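Local coordinates for putative capsular polysaccharide biosynthesis protein (Streptococcus pneumoniae serotype 4, PDB 6EWJ) that probably catalyses pyridoxal-phosphate-dependent transamination of a sugar in pneumococcal teichoic acid biosynthesis, at residues 92-97 and 102-107; 47-52 and 56-61; 302-307 and 400-405. One frame throughout, in Å; residues are numbered along the deposited sequence.

In the fold
Along the chain the three contacts follow one another without overlap: contact 2 (47-52 with 56-61), then contact 1 (92-97 with 102-107), then contact 3 (302-307 with 400-405). Contacts 1 and 2 each set a helix against an outermost strand of the same mixed sheet, 103-107 and 58-61, and their centres are 26 Å apart. This sheet also carries strand 196-200, which includes the cofactor-binding Ser200. Contact 3 belongs to a separate three-stranded antiparallel sheet, its centre 33 Å from that of contact 1 and 39 Å from that of contact 2. The first two therefore border the cofactor-binding sheet, while the third builds a smaller region away from the annotated sites.

Contact 1: residues 92-97 and 102-107; sequences ASCSVI and ATPVMV
Ile97 and Cys94, one turn apart on helix 92-99, meet Ala102, at the bend just before strand 103-107, and Pro104 and Met106 on that strand. Ile97 can be traced outward from CB, which lies 4.1 Å from Pro104 CG. Its CG2 branch is directed away from the residue's own N (CG1 takes the place beside that N, chi1 -59°), and this turns the methyl into the bend where the chain enters the strand. There CG2 sits 3.6 Å from Ala102 CB and equally near Pro104 N. CG1 leads in the other direction, and its tip, CD1, comes to 4.1 Å from Pro104 CB, so the isoleucine and the proline ring slide past each other with both branches in use. Beyond the two segments, Ile97 also rests on Val83 and Val85 of strand 82-86.

Cys94 comes to the CB-CG edge of the same ring: SG, anti to the backbone N (chi1 -165°), reaches Pro104 CB at 3.6 Å. The same sulfur is 4.2 Å from Met106 CE, a methyl delivered by an extended side chain. Tyr360 and Leu354 pack against both Cys94 and Met106 and continue this apolar patch. At the return of the chain, Ala102 N makes a weak hydrogen bond to Ile97 O, 3.1 Å long and bent at 131°.

The side chain of Cys94 is about 10 Å from that of Thr65, which binds pyridoxal phosphate in another structure of this protein; this model is the apo form. Strand 103-107 bonds through its backbone to strand 82-86, and the whole forms a beta-alpha-beta crossover of strand 82-86, helix 92-99 and strand 103-107, with an apolar helix-sheet interface.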
loop_
_atom_site.group_PDB
_atom_site.type_symbol
_atom_site.label_atom_id
_atom_site.label_comp_id
_atom_site.label_asym_id
_atom_site.label_seq_id
_atom_site.Cartn_x
_atom_site.Cartn_y
_atom_site.Cartn_z
ATOM N N ALA A 92 -12.214 1.492 -8.897
ATOM C CA ALA A 92 -11.496 2.100 -7.789
ATOM C C ALA A 92 -12.152 3.381 -7.197
ATOM O O ALA A 92 -11.988 3.628 -5.992
ATOM C CB ALA A 92 -10.090 2.367 -8.192
ATOM N N SER A 93 -12.923 4.127 -8.003
ATOM C CA SER A 93 -13.672 5.287 -7.481
ATOM C C SER A 93 -14.707 4.846 -6.433
ATOM O O SER A 93 -15.064 5.639 -5.574
ATOM C CB SER A 93 -14.380 6.103 -8.600
ATOM O OG SER A 93 -13.619 6.201 -9.808
ATOM N N CYS A 94 -15.214 3.633 -6.561
ATOM C CA CYS A 94 -16.306 3.117 -5.772
ATOM C C CYS A 94 -15.910 2.139 -4.685
ATOM O O CYS A 94 -16.506 2.134 -3.591
ATOM C CB CYS A 94 -17.312 2.467 -6.715
ATOM S SG CYS A 94 -18.933 2.161 -5.934
ATOM N N SER A 95 -14.943 1.279 -4.990
ATOM C CA SER A 95 -14.509 0.252 -4.058
ATOM C C SER A 95 -14.060 0.821 -2.720
ATOM O O SER A 95 -14.324 0.234 -1.677
ATOM C CB SER A 95 -13.349 -0.550 -4.637
ATOM O OG SER A 95 -12.237 0.262 -4.887
ATOM N N VAL A 96 -13.451 1.987 -2.742
ATOM C CA VAL A 96 -13.002 2.613 -1.485
ATOM C C VAL A 96 -14.150 2.980 -0.549
ATOM O O VAL A 96 -13.962 3.051 0.655
ATOM C CB VAL A 96 -12.095 3.857 -1.745
ATOM C CG1 VAL A 96 -10.837 3.487 -2.559
ATOM C CG2 VAL A 96 -12.840 4.973 -2.399
ATOM N N ILE A 97 -15.330 3.242 -1.120
ATOM C CA ILE A 97 -16.525 3.538 -0.345
ATOM C C ILE A 97 -16.865 2.320 0.474
ATOM O O ILE A 97 -17.134 2.412 1.696
ATOM C CB ILE A 97 -17.708 3.903 -1.239
ATOM C CG1 ILE A 97 -17.361 5.136 -2.111
ATOM C CG2 ILE A 97 -18.941 4.170 -0.387
ATOM C CD1 ILE A 97 -18.289 5.354 -3.272
ATOM N N ALA A 102 -19.045 2.598 4.069
ATOM C CA ALA A 102 -20.110 3.469 3.621
ATOM C C ALA A 102 -20.896 2.812 2.478
ATOM O O ALA A 102 -20.499 1.787 1.936
ATOM C CB ALA A 102 -19.551 4.807 3.152
ATOM N N THR A 103 -22.016 3.429 2.133
ATOM C CA THR A 103 -22.916 2.936 1.104
ATOM C C THR A 103 -22.719 3.716 -0.185
ATOM O O THR A 103 -22.946 4.937 -0.218
ATOM C CB THR A 103 -24.374 3.047 1.558
ATOM O OG1 THR A 103 -24.517 2.419 2.830
ATOM C CG2 THR A 103 -25.323 2.344 0.553
ATOM N N PRO A 104 -22.262 3.036 -1.259
ATOM C CA PRO A 104 -22.204 3.778 -2.534
ATOM C C PRO A 104 -23.601 4.102 -3.051
ATOM O O PRO A 104 -24.509 3.293 -2.866
ATOM C CB PRO A 104 -21.532 2.796 -3.487
ATOM C CG PRO A 104 -20.916 1.730 -2.591
ATOM C CD PRO A 104 -21.799 1.648 -1.396
ATOM N N VAL A 105 -23.766 5.295 -3.627
ATOM C CA VAL A 105 -24.964 5.697 -4.316
ATOM C C VAL A 105 -24.543 6.144 -5.724
ATOM O O VAL A 105 -23.811 7.112 -5.879
ATOM C CB VAL A 105 -25.658 6.884 -3.615
ATOM C CG1 VAL A 105 -26.870 7.322 -4.399
ATOM C CG2 VAL A 105 -26.068 6.522 -2.208
ATOM N N MET A 106 -24.996 5.427 -6.743
ATOM C CA MET A 106 -24.591 5.689 -8.114
ATOM C C MET A 106 -25.596 6.617 -8.767
ATOM O O MET A 106 -26.801 6.553 -8.450
ATOM C CB MET A 106 -24.490 4.370 -8.894
ATOM C CG MET A 106 -23.440 3.424 -8.336
ATOM S SD MET A 106 -23.197 1.995 -9.414
ATOM C CE MET A 106 -22.292 0.992 -8.239
ATOM N N VAL A 107 -25.086 7.464 -9.654
ATOM C CA VAL A 107 -25.920 8.429 -10.383
ATOM C C VAL A 107 -25.640 8.275 -11.874
ATOM O O VAL A 107 -24.488 8.162 -12.274
ATOM C CB VAL A 107 -25.644 9.867 -9.931
ATOM C CG1 VAL A 107 -26.480 10.854 -10.722
ATOM C CG2 VAL A 107 -25.951 10.023 -8.450
#

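Contact 2: residues 47-52 and 56-61; sequences RRLSLY and PKTVCL
Ser50 and Thr58 make the tight part of this contact: their hydroxyls, Ser50 OG and Thr58 OG1, are hydrogen-bonded at 2.7 Å. Both oxygens lie anti to their own carbonyl carbon (chi1 -65° for Ser50 and -59° for Thr58), which lets helix 40-53 and the strand segment at Thr58 meet through short side chains. The backbone comes close as well, with Ser50 OG 3.2 Å from Lys57 C. Thr58 N is 3.0 Å from Ser50 OG, but its poor angle excludes a bond. Ser50 OG is additionally hydrogen-bonded to the carbonyl Glu46 O, one turn back in the helix.

Further along the strand the fit relaxes to a single apolar touch, the CD1 branch of Leu49 against Cys60 SG at 3.8 Å. Both residues are nevertheless buried, Leu49 also resting on Phe201 and Cys60 on Met266. In the opposite direction lies the more solvent-accessible side. Pro56, pointing away from the helix, presents its carbonyl O at 3.9 Å from Ser50 OG, and Lys57 turns its amine to a salt bridge with Glu226 and a cation-pi contact with Tyr229.

The segment axes approach to 8.0 Å at 125°, a spacing consistent with small residues at the centre. The chemistry is thus a buried hydroxyl pair beside a single apolar contact, where the serine's two hydrogen-bond partners satisfy its polar oxygen and link the helix backbone to the strand's side chain.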
loop_
_atom_site.group_PDB
_atom_site.type_symbol
_atom_site.label_atom_id
_atom_site.label_comp_id
_atom_site.label_asym_id
_atom_site.label_seq_id
_atom_site.Cartn_x
_atom_site.Cartn_y
_atom_site.Cartn_z
ATOM N N ARG A 47 6.115 18.992 -2.366
ATOM C CA ARG A 47 6.275 20.469 -2.466
ATOM C C ARG A 47 6.068 20.946 -3.917
ATOM O O ARG A 47 5.241 21.820 -4.174
ATOM C CB ARG A 47 7.637 20.884 -1.899
ATOM C CG ARG A 47 7.705 20.742 -0.368
ATOM C CD ARG A 47 8.883 21.533 0.285
ATOM N NE ARG A 47 10.204 21.000 -0.060
ATOM C CZ ARG A 47 10.803 19.952 0.521
ATOM N NH1 ARG A 47 10.216 19.328 1.536
ATOM N NH2 ARG A 47 11.992 19.537 0.094
ATOM N N ARG A 48 6.783 20.342 -4.862
ATOM C CA ARG A 48 6.670 20.707 -6.270
ATOM C C ARG A 48 5.258 20.459 -6.857
ATOM O O ARG A 48 4.754 21.250 -7.633
ATOM C CB ARG A 48 7.750 19.988 -7.079
ATOM C CG ARG A 48 9.172 20.472 -6.759
ATOM C CD ARG A 48 10.199 19.827 -7.662
ATOM N NE ARG A 48 9.849 20.127 -9.046
ATOM C CZ ARG A 48 10.167 19.396 -10.121
ATOM N NH1 ARG A 48 10.926 18.298 -10.020
ATOM N NH2 ARG A 48 9.758 19.804 -11.319
ATOM N N LEU A 49 4.645 19.338 -6.466
ATOM C CA LEU A 49 3.310 19.025 -6.928
ATOM C C LEU A 49 2.267 20.043 -6.422
ATOM O O LEU A 49 1.383 20.443 -7.184
ATOM C CB LEU A 49 2.932 17.573 -6.526
ATOM C CG LEU A 49 3.527 16.455 -7.356
ATOM C CD1 LEU A 49 3.103 15.094 -6.742
ATOM C CD2 LEU A 49 3.060 16.532 -8.806
ATOM N N SER A 50 2.414 20.449 -5.154
ATOM C CA SER A 50 1.549 21.475 -4.525
ATOM C C SER A 50 1.586 22.809 -5.293
ATOM O O SER A 50 0.551 23.385 -5.598
ATOM C CB SER A 50 1.928 21.722 -3.076
ATOM O OG SER A 50 1.713 20.592 -2.265
ATOM N N LEU A 51 2.790 23.226 -5.669
ATOM C CA LEU A 51 2.938 24.395 -6.532
ATOM C C LEU A 51 2.273 24.191 -7.890
ATOM O O LEU A 51 1.594 25.106 -8.412
ATOM C CB LEU A 51 4.403 24.779 -6.721
ATOM C CG LEU A 51 5.103 25.216 -5.450
ATOM C CD1 LEU A 51 6.604 25.192 -5.675
ATOM C CD2 LEU A 51 4.680 26.618 -4.975
ATOM N N TYR A 52 2.488 23.029 -8.482
ATOM C CA TYR A 52 1.893 22.698 -9.784
ATOM C C TYR A 52 0.359 22.680 -9.741
ATOM O O TYR A 52 -0.282 23.176 -10.680
ATOM C CB TYR A 52 2.447 21.370 -10.332
ATOM C CG TYR A 52 2.000 21.019 -11.722
ATOM C CD1 TYR A 52 2.550 21.633 -12.829
ATOM C CD2 TYR A 52 1.036 20.040 -11.939
ATOM C CE1 TYR A 52 2.124 21.324 -14.133
ATOM C CE2 TYR A 52 0.620 19.719 -13.231
ATOM C CZ TYR A 52 1.165 20.383 -14.324
ATOM O OH TYR A 52 0.746 20.076 -15.625
ATOM N N PRO A 56 -1.955 23.921 -1.048
ATOM C CA PRO A 56 -0.911 24.203 -0.041
ATOM C C PRO A 56 -0.048 23.030 0.302
ATOM O O PRO A 56 1.143 23.196 0.561
ATOM C CB PRO A 56 -1.705 24.712 1.185
ATOM C CG PRO A 56 -3.070 24.214 0.990
ATOM C CD PRO A 56 -3.300 24.159 -0.515
ATOM N N LYS A 57 -0.628 21.829 0.298
ATOM C CA LYS A 57 0.123 20.643 0.702
ATOM C C LYS A 57 -0.331 19.465 -0.127
ATOM O O LYS A 57 -1.503 19.399 -0.488
ATOM C CB LYS A 57 -0.148 20.291 2.157
ATOM C CG LYS A 57 0.200 21.316 3.208
ATOM C CD LYS A 57 1.688 21.584 3.345
ATOM C CE LYS A 57 2.453 20.441 3.997
ATOM N NZ LYS A 57 3.794 20.935 4.478
ATOM N N THR A 58 0.607 18.554 -0.414
ATOM C CA THR A 58 0.276 17.297 -1.107
ATOM C C THR A 58 0.853 16.116 -0.303
ATOM O O THR A 58 1.936 16.244 0.308
ATOM C CB THR A 58 0.825 17.324 -2.512
ATOM O OG1 THR A 58 0.253 18.455 -3.194
ATOM C CG2 THR A 58 0.512 16.063 -3.275
ATOM N N VAL A 59 0.109 15.021 -0.285
ATOM C CA VAL A 59 0.510 13.773 0.408
ATOM C C VAL A 59 0.701 12.727 -0.667
ATOM O O VAL A 59 -0.252 12.348 -1.354
ATOM C CB VAL A 59 -0.550 13.304 1.395
ATOM C CG1 VAL A 59 -0.092 12.006 2.089
ATOM C CG2 VAL A 59 -0.850 14.382 2.396
ATOM N N CYS A 60 1.948 12.357 -0.889
ATOM C CA CYS A 60 2.290 11.418 -1.942
ATOM C C CYS A 60 2.186 10.029 -1.324
ATOM O O CYS A 60 2.652 9.805 -0.192
ATOM C CB CYS A 60 3.687 11.625 -2.459
ATOM S SG CYS A 60 3.774 12.888 -3.723
ATOM N N LEU A 61 1.506 9.132 -2.047
ATOM C CA LEU A 61 1.201 7.798 -1.532
ATOM C C LEU A 61 1.430 6.758 -2.633
ATOM O O LEU A 61 1.858 7.079 -3.771
ATOM C CB LEU A 61 -0.248 7.784 -1.062
ATOM C CG LEU A 61 -0.716 8.779 0.012
ATOM C CD1 LEU A 61 -2.222 8.853 0.092
ATOM C CD2 LEU A 61 -0.142 8.409 1.335
#

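Contact 3: residues 302-307 and 400-405; sequences SRIHPL and TFKTVS
In the small antiparallel sheet 304-306, 321-325, 380-383, one of the two outermost strands, 304-306, meets the C-terminal helix 391-409 where Ile304 lies over the ring of Phe401. A CH-pi contact defines the geometry: Ile304 CD1 is 3.9 Å from the centroid of the Phe401 ring and 20° off its normal, displaced somewhat toward the rim. The second branch takes a neighbouring part of the ring, Ile304 CG2 approaching Phe401 CE2 to 3.5 Å. The ethyl arm is turned well short of fully extended (chi2 144°), and its CD1 also reaches the helix backbone, 3.8 Å from Lys402 N, with Ser405 OG at 4.1 Å. That hydroxyl is occupied within the helix, donating to Phe401 O at 2.8 Å; this carbonyl also accepts from Ser405 N, on the opposite face of its plane. Just before the strand, Ser302 OG accepts from Ile304 N at 3.1 Å, an ST turn that shapes the chain leading into Ile304.

Around this apolar junction, Phe401 also packs on Thr323 and Val325 of strand 321-325 and on Ile336 and Leu340 of helix 330-342. Lys402 NZ bonds to Gly298 O near the end of the long helix 268-299, so the C-terminal helix touches the sheet and both of those helices.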
loop_
_atom_site.group_PDB
_atom_site.type_symbol
_atom_site.label_atom_id
_atom_site.label_comp_id
_atom_site.label_asym_id
_atom_site.label_seq_id
_atom_site.Cartn_x
_atom_site.Cartn_y
_atom_site.Cartn_z
ATOM N N SER A 302 -16.644 12.433 -39.601
ATOM C CA SER A 302 -16.859 10.982 -39.682
ATOM C C SER A 302 -17.864 10.532 -38.624
ATOM O O SER A 302 -18.345 11.294 -37.804
ATOM C CB SER A 302 -15.528 10.241 -39.495
ATOM O OG SER A 302 -15.093 10.224 -38.123
ATOM N N ARG A 303 -18.121 9.245 -38.594
ATOM C CA ARG A 303 -18.966 8.652 -37.553
ATOM C C ARG A 303 -18.237 8.545 -36.168
ATOM O O ARG A 303 -18.862 8.423 -35.103
ATOM C CB ARG A 303 -19.359 7.281 -38.074
ATOM C CG ARG A 303 -20.702 6.670 -37.720
ATOM C CD ARG A 303 -20.710 5.208 -38.280
ATOM N NE ARG A 303 -19.705 5.052 -39.355
ATOM C CZ ARG A 303 -19.933 4.928 -40.667
ATOM N NH1 ARG A 303 -21.169 4.848 -41.198
ATOM N NH2 ARG A 303 -18.890 4.858 -41.491
ATOM N N ILE A 304 -16.918 8.615 -36.203
ATOM C CA ILE A 304 -16.095 8.542 -34.987
ATOM C C ILE A 304 -16.176 9.885 -34.276
ATOM O O ILE A 304 -15.658 10.888 -34.790
ATOM C CB ILE A 304 -14.670 8.128 -35.364
ATOM C CG1 ILE A 304 -14.697 6.682 -35.898
ATOM C CG2 ILE A 304 -13.720 8.213 -34.160
ATOM C CD1 ILE A 304 -13.724 6.429 -37.013
ATOM N N HIS A 305 -16.837 9.923 -33.135
ATOM C CA HIS A 305 -17.012 11.142 -32.313
ATOM C C HIS A 305 -16.191 11.119 -31.012
ATOM O O HIS A 305 -16.584 10.467 -30.014
ATOM C CB HIS A 305 -18.488 11.334 -31.922
ATOM C CG HIS A 305 -19.421 11.438 -33.080
ATOM N ND1 HIS A 305 -19.079 12.037 -34.270
ATOM C CD2 HIS A 305 -20.712 11.065 -33.215
ATOM C CE1 HIS A 305 -20.100 11.968 -35.109
ATOM N NE2 HIS A 305 -21.112 11.411 -34.487
ATOM N N PRO A 306 -15.075 11.853 -30.981
ATOM C CA PRO A 306 -14.263 11.910 -29.745
ATOM C C PRO A 306 -14.813 12.865 -28.694
ATOM O O PRO A 306 -15.510 13.826 -28.996
ATOM C CB PRO A 306 -12.907 12.413 -30.238
ATOM C CG PRO A 306 -13.218 13.164 -31.492
ATOM C CD PRO A 306 -14.505 12.663 -32.057
ATOM N N LEU A 307 -14.544 12.551 -27.440
ATOM C CA LEU A 307 -14.843 13.480 -26.372
ATOM C C LEU A 307 -13.909 14.666 -26.562
ATOM O O LEU A 307 -12.716 14.457 -26.869
ATOM C CB LEU A 307 -14.550 12.909 -24.983
ATOM C CG LEU A 307 -15.337 11.765 -24.432
ATOM C CD1 LEU A 307 -14.975 11.650 -22.953
ATOM C CD2 LEU A 307 -16.833 11.915 -24.675
ATOM N N THR A 400 -7.319 3.653 -40.463
ATOM C CA THR A 400 -7.772 2.263 -40.161
ATOM C C THR A 400 -9.096 2.210 -39.380
ATOM O O THR A 400 -9.987 1.439 -39.712
ATOM C CB THR A 400 -6.705 1.449 -39.401
ATOM O OG1 THR A 400 -5.467 1.445 -40.119
ATOM C CG2 THR A 400 -7.160 0.003 -39.206
ATOM N N PHE A 401 -9.241 3.069 -38.379
ATOM C CA PHE A 401 -10.454 3.102 -37.575
ATOM C C PHE A 401 -11.674 3.503 -38.446
ATOM O O PHE A 401 -12.751 2.889 -38.341
ATOM C CB PHE A 401 -10.240 4.058 -36.385
ATOM C CG PHE A 401 -11.300 4.033 -35.326
ATOM C CD1 PHE A 401 -12.165 2.942 -35.130
ATOM C CD2 PHE A 401 -11.402 5.104 -34.467
ATOM C CE1 PHE A 401 -13.109 2.958 -34.114
ATOM C CE2 PHE A 401 -12.334 5.127 -33.452
ATOM C CZ PHE A 401 -13.200 4.059 -33.277
ATOM N N LYS A 402 -11.489 4.490 -39.330
ATOM C CA LYS A 402 -12.560 4.840 -40.282
ATOM C C LYS A 402 -12.940 3.676 -41.196
ATOM O O LYS A 402 -14.103 3.302 -41.255
ATOM C CB LYS A 402 -12.167 6.018 -41.162
ATOM C CG LYS A 402 -12.110 7.344 -40.435
ATOM C CD LYS A 402 -11.719 8.408 -41.444
ATOM C CE LYS A 402 -10.717 9.374 -40.910
ATOM N NZ LYS A 402 -10.452 10.462 -41.896
ATOM N N THR A 403 -11.943 3.087 -41.862
ATOM C CA THR A 403 -12.156 1.952 -42.772
ATOM C C THR A 403 -12.813 0.766 -42.074
ATOM O O THR A 403 -13.746 0.151 -42.613
ATOM C CB THR A 403 -10.828 1.491 -43.420
ATOM O OG1 THR A 403 -10.266 2.571 -44.155
ATOM C CG2 THR A 403 -11.026 0.289 -44.386
ATOM N N VAL A 404 -12.312 0.443 -40.887
ATOM C CA VAL A 404 -12.820 -0.690 -40.117
ATOM C C VAL A 404 -14.258 -0.484 -39.681
ATOM O O VAL A 404 -15.062 -1.398 -39.798
ATOM C CB VAL A 404 -11.912 -1.003 -38.897
ATOM C CG1 VAL A 404 -12.654 -1.799 -37.843
ATOM C CG2 VAL A 404 -10.675 -1.774 -39.357
ATOM N N SER A 405 -14.560 0.686 -39.135
ATOM C CA SER A 405 -15.928 1.026 -38.728
ATOM C C SER A 405 -16.904 0.904 -39.897
ATOM O O SER A 405 -17.961 0.290 -39.768
ATOM C CB SER A 405 -15.995 2.453 -38.164
ATOM O OG SER A 405 -15.180 2.579 -37.001
#